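Local atomic coordinates of glycerol dehydrogenase (Schizosaccharomyces pombe, PDB entry 1TA9), a protein that catalyses the NAD-dependent oxidation of glycerol to dihydroxyacetone, probably with zinc as cofactor, and takes part in the assimilation of glycerol. Residues Asn101-Ile105 with Cys106-Ile110; Cys287-Ala290 with Phe291-Val295. All blocks are in the same frame, centred on the assembly; numbering follows the deposited sequence.

Interaction 1: Asn101-Ile105 with Cys106-Ile110; sequences NVWNI and CANKI
Trp103 and Ala107 meet on the helix 100-115 of a beta-alpha-beta unit, between strands 93-98 and 120-125 of the parallel sheet, at a place where the helix takes in a wider pi-type turn. The carbonyl of Val102 carries that turn. Val102 O accepts two nearly straight hydrogen bonds, from Cys106 N at 2.9 Å and from Ala107 N at 3.0 Å, which arrive from opposite faces of the carbonyl plane; the first is the regular helical bond, the second spans one residue more. The short helical segments before and after this turn make an angle of 65°.

The tight part faces the sheet. Ala107 CB lies over one face of the indole, toward its rim, 3.3 Å from Trp103 CE3. The ring is fixed from outside as well, since Trp103 NE1 donates to Leu124 O and the indole packs on Val96, Ala98, Lys123 and Val125. Val102 joins this buried side: its CG1, anti to the backbone N (chi1 177°), is thereby directed at the sulfur of Cys106, and both residues touch Thr177, which probably binds NAD(+). Val102 N is hydrogen-bonded to Asp99 OD2, probably of another residue of the NAD(+) site, so this end of the helix probably borders the cofactor.

The opposite character appears at Asn108, Ile105 and Lys109, all exposed. Lys109 offers little more than CE, 3.9 Å from Ile105 O. The amide plane of Asn108 is turned 47° from the indole, with OD1 approaching the ring obliquely, 3.6 Å from Trp103 CE3. Where the turn widens, a water bridges the backbone, donating to Trp103 O at 2.5 Å and accepting from Asn108 N at 2.9 Å.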
loop_
_atom_site.group_PDB
_atom_site.type_symbol
_atom_site.label_atom_id
_atom_site.label_comp_id
_atom_site.label_asym_id
_atom_site.label_seq_id
_atom_site.Cartn_x
_atom_site.Cartn_y
_atom_site.Cartn_z
ATOM N N ASN B 101 -13.102 8.958 53.849
ATOM C CA ASN B 101 -13.876 8.503 52.704
ATOM C C ASN B 101 -13.380 7.145 52.206
ATOM O O ASN B 101 -14.171 6.227 51.982
ATOM C CB ASN B 101 -13.786 9.535 51.576
ATOM C CG ASN B 101 -14.716 9.223 50.421
ATOM O OD1 ASN B 101 -14.657 9.867 49.370
ATOM N ND2 ASN B 101 -15.587 8.239 50.608
ATOM N N VAL B 102 -12.067 7.016 52.039
ATOM C CA VAL B 102 -11.492 5.769 51.557
ATOM C C VAL B 102 -11.633 4.643 52.573
ATOM O O VAL B 102 -11.769 3.477 52.196
ATOM C CB VAL B 102 -10.009 5.952 51.175
ATOM C CG1 VAL B 102 -9.414 4.625 50.745
ATOM C CG2 VAL B 102 -9.894 6.961 50.040
ATOM N N TRP B 103 -11.604 4.981 53.861
ATOM C CA TRP B 103 -11.766 3.959 54.891
ATOM C C TRP B 103 -13.158 3.356 54.758
ATOM O O TRP B 103 -13.339 2.144 54.869
ATOM C CB TRP B 103 -11.594 4.557 56.295
ATOM C CG TRP B 103 -10.171 4.583 56.768
ATOM C CD1 TRP B 103 -9.383 5.682 56.946
ATOM C CD2 TRP B 103 -9.360 3.449 57.095
ATOM N NE1 TRP B 103 -8.128 5.305 57.363
ATOM C CE2 TRP B 103 -8.087 3.939 57.462
ATOM C CE3 TRP B 103 -9.583 2.064 57.113
ATOM C CZ2 TRP B 103 -7.039 3.092 57.841
ATOM C CZ3 TRP B 103 -8.541 1.222 57.490
ATOM C CH2 TRP B 103 -7.284 1.742 57.848
ATOM N N ASN B 104 -14.140 4.212 54.504
ATOM C CA ASN B 104 -15.519 3.768 54.358
ATOM C C ASN B 104 -15.689 2.914 53.107
ATOM O O ASN B 104 -16.388 1.899 53.120
ATOM C CB ASN B 104 -16.453 4.977 54.264
ATOM C CG ASN B 104 -16.359 5.891 55.476
ATOM O OD1 ASN B 104 -16.904 6.994 55.471
ATOM N ND2 ASN B 104 -15.675 5.435 56.519
ATOM N N ILE B 105 -15.031 3.332 52.030
ATOM C CA ILE B 105 -15.122 2.651 50.743
ATOM C C ILE B 105 -14.378 1.325 50.572
ATOM O O ILE B 105 -14.948 0.363 50.058
ATOM C CB ILE B 105 -14.668 3.595 49.605
ATOM C CG1 ILE B 105 -15.553 4.842 49.581
ATOM C CG2 ILE B 105 -14.745 2.880 48.260
ATOM C CD1 ILE B 105 -15.131 5.867 48.548
ATOM N N CYS B 106 -13.121 1.251 50.998
ATOM C CA CYS B 106 -12.381 0.013 50.778
ATOM C C CYS B 106 -11.186 -0.287 51.680
ATOM O O CYS B 106 -10.762 -1.437 51.774
ATOM C CB CYS B 106 -11.896 -0.005 49.331
ATOM S SG CYS B 106 -10.763 1.368 48.962
ATOM N N ALA B 107 -10.631 0.735 52.320
ATOM C CA ALA B 107 -9.455 0.553 53.171
ATOM C C ALA B 107 -9.546 -0.595 54.181
ATOM O O ALA B 107 -8.536 -1.224 54.495
ATOM C CB ALA B 107 -9.136 1.852 53.889
ATOM N N ASN B 108 -10.743 -0.870 54.689
ATOM C CA ASN B 108 -10.909 -1.946 55.659
ATOM C C ASN B 108 -10.709 -3.327 55.052
ATOM O O ASN B 108 -10.362 -4.276 55.757
ATOM C CB ASN B 108 -12.287 -1.865 56.324
ATOM C CG ASN B 108 -12.357 -0.770 57.369
ATOM O OD1 ASN B 108 -11.513 -0.701 58.260
ATOM N ND2 ASN B 108 -13.366 0.088 57.268
ATOM N N LYS B 109 -10.931 -3.443 53.746
ATOM C CA LYS B 109 -10.749 -4.717 53.067
ATOM C C LYS B 109 -9.276 -5.108 53.160
ATOM O O LYS B 109 -8.939 -6.274 53.368
ATOM C CB LYS B 109 -11.174 -4.601 51.601
ATOM C CG LYS B 109 -12.631 -4.191 51.415
ATOM C CD LYS B 109 -12.988 -4.059 49.941
ATOM C CE LYS B 109 -14.398 -3.521 49.755
ATOM N NZ LYS B 109 -15.429 -4.422 50.337
ATOM N N ILE B 110 -8.399 -4.121 53.009
ATOM C CA ILE B 110 -6.966 -4.360 53.090
ATOM C C ILE B 110 -6.602 -4.762 54.521
ATOM O O ILE B 110 -5.921 -5.764 54.739
ATOM C CB ILE B 110 -6.175 -3.093 52.683
ATOM C CG1 ILE B 110 -6.434 -2.786 51.200
ATOM C CG2 ILE B 110 -4.685 -3.292 52.944
ATOM C CD1 ILE B 110 -5.823 -1.488 50.721
HETATM O O HOH W 1 -13.377 -0.169 53.810
#

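Interaction 2: Cys287-Ala290 with Phe291-Val295; sequences CTEA and FENVV
Cys287 and Thr288 form a non-helical lead-in to the first turn of helix 289-307, where Glu292 N, Asn293 N and Val294 N bond to Thr288 O, Glu289 O and Ala290 O in the regular i to i+4 pattern. Thr288 is the N-cap: its OG1 accepts from Phe291 N at 3.2 Å, a position reached because the hydroxyl sits between the backbone N and the carbonyl carbon (chi1 52°). The same hydroxyl is hydrogen-bonded to Ser281 OG, so the cap is itself held by the preceding helix.

Cys287 SG approaches the Phe291 ring obliquely, 3.9 Å from CD2, in a sulfur-aromatic contact, while Val295 CG2 lies over one face of that ring. Glu292 CG lies 3.3 Å from Thr288 O. Beyond it the chain bends at chi2, and OE1 is hydrogen-bonded to Thr215 OG1 and accepts from a water at 2.7 Å.

Farther round the turn, a second water donates to Glu289 OE1 at 2.8 Å and to Asn293 OD1 at 2.7 Å, linking a carboxylate and an amide whose planes stand 66° apart. Both ends also serve the assembly: Glu289 forms a salt bridge with Lys403 of the second subunit, and Asn293 gives ND2 to Asp349 of that subunit and takes a bond from Arg64 of the third. A leucine in place of Asn293 would probably leave this water, Asp349 and Arg64 each short of a hydrogen-bonding partner.

Within its own chain Ala290 and Val294 pack on helix 258-284, Phe291 on 215-220 and 223-245, and Glu292 O accepts from Gln74 NE2 of strand 71-75.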
loop_
_atom_site.group_PDB
_atom_site.type_symbol
_atom_site.label_atom_id
_atom_site.label_comp_id
_atom_site.label_asym_id
_atom_site.label_seq_id
_atom_site.Cartn_x
_atom_site.Cartn_y
_atom_site.Cartn_z
ATOM N N CYS B 287 -16.613 -4.241 34.792
ATOM C CA CYS B 287 -15.162 -4.380 34.761
ATOM C C CYS B 287 -14.700 -5.286 33.618
ATOM O O CYS B 287 -14.267 -6.414 33.846
ATOM C CB CYS B 287 -14.695 -4.930 36.119
ATOM S SG CYS B 287 -12.939 -4.725 36.532
ATOM N N THR B 288 -14.800 -4.786 32.389
ATOM C CA THR B 288 -14.385 -5.536 31.199
ATOM C C THR B 288 -12.866 -5.541 31.082
ATOM O O THR B 288 -12.191 -4.778 31.767
ATOM C CB THR B 288 -14.934 -4.889 29.920
ATOM O OG1 THR B 288 -14.580 -3.500 29.909
ATOM C CG2 THR B 288 -16.448 -5.031 29.849
ATOM N N GLU B 289 -12.324 -6.391 30.210
ATOM C CA GLU B 289 -10.877 -6.427 30.028
ATOM C C GLU B 289 -10.451 -5.089 29.420
ATOM O O GLU B 289 -9.368 -4.577 29.708
ATOM C CB GLU B 289 -10.462 -7.590 29.117
ATOM C CG GLU B 289 -8.943 -7.767 29.008
ATOM C CD GLU B 289 -8.535 -9.058 28.313
ATOM O OE1 GLU B 289 -7.322 -9.244 28.066
ATOM O OE2 GLU B 289 -9.420 -9.890 28.019
ATOM N N ALA B 290 -11.318 -4.514 28.595
ATOM C CA ALA B 290 -11.028 -3.227 27.972
ATOM C C ALA B 290 -10.814 -2.180 29.068
ATOM O O ALA B 290 -9.869 -1.387 29.010
ATOM C CB ALA B 290 -12.183 -2.814 27.057
ATOM N N PHE B 291 -11.696 -2.183 30.063
ATOM C CA PHE B 291 -11.596 -1.255 31.189
ATOM C C PHE B 291 -10.281 -1.517 31.917
ATOM O O PHE B 291 -9.530 -0.592 32.225
ATOM C CB PHE B 291 -12.767 -1.466 32.163
ATOM C CG PHE B 291 -12.627 -0.705 33.463
ATOM C CD1 PHE B 291 -12.816 0.673 33.503
ATOM C CD2 PHE B 291 -12.309 -1.372 34.644
ATOM C CE1 PHE B 291 -12.691 1.382 34.702
ATOM C CE2 PHE B 291 -12.180 -0.675 35.848
ATOM C CZ PHE B 291 -12.372 0.706 35.875
ATOM N N GLU B 292 -10.005 -2.787 32.198
ATOM C CA GLU B 292 -8.769 -3.148 32.886
ATOM C C GLU B 292 -7.539 -2.710 32.086
ATOM O O GLU B 292 -6.517 -2.335 32.665
ATOM C CB GLU B 292 -8.718 -4.663 33.127
ATOM C CG GLU B 292 -9.828 -5.190 34.035
ATOM C CD GLU B 292 -9.349 -5.508 35.445
ATOM O OE1 GLU B 292 -10.198 -5.828 36.302
ATOM O OE2 GLU B 292 -8.125 -5.450 35.702
ATOM N N ASN B 293 -7.627 -2.762 30.759
ATOM C CA ASN B 293 -6.496 -2.358 29.926
ATOM C C ASN B 293 -6.166 -0.885 30.126
ATOM O O ASN B 293 -4.994 -0.498 30.203
ATOM C CB ASN B 293 -6.789 -2.591 28.441
ATOM C CG ASN B 293 -6.834 -4.057 28.076
ATOM O OD1 ASN B 293 -6.287 -4.909 28.783
ATOM N ND2 ASN B 293 -7.470 -4.361 26.950
ATOM N N VAL B 294 -7.206 -0.063 30.205
ATOM C CA VAL B 294 -7.015 1.368 30.384
ATOM C C VAL B 294 -6.548 1.688 31.801
ATOM O O VAL B 294 -5.824 2.662 32.016
ATOM C CB VAL B 294 -8.308 2.139 30.033
ATOM C CG1 VAL B 294 -8.137 3.628 30.318
ATOM C CG2 VAL B 294 -8.625 1.925 28.555
ATOM N N VAL B 295 -6.951 0.877 32.774
ATOM C CA VAL B 295 -6.480 1.109 34.135
ATOM C C VAL B 295 -4.968 0.881 34.090
ATOM O O VAL B 295 -4.196 1.640 34.687
ATOM C CB VAL B 295 -7.131 0.141 35.155
ATOM C CG1 VAL B 295 -6.402 0.226 36.492
ATOM C CG2 VAL B 295 -8.601 0.511 35.351
HETATM O O HOH W 2 -11.485 -8.005 35.248
HETATM O O HOH W 3 -5.314 -7.341 28.064
#

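How the interactions relate
Followed from the N terminus, the two contacts come in series, neither nesting nor crossing, and show one principle in two settings: a turn of helix is shaped by bonds a few residues apart, then placed by its surroundings. Since the paired segments are consecutive, neither closes a long loop. Interaction 1 lies in helix 100-115, which links strands 93-98 and 120-125 of the parallel sheet. The chain then completes that sheet and enters the helical part, where interaction 2 starts helix 289-307 against helices 215-220, 223-245 and 258-284 and two other subunits. The centres of interactions 1 and 2 are about 22 Å apart. The nearest atoms of interactions 1 and 2 are about 13 Å apart.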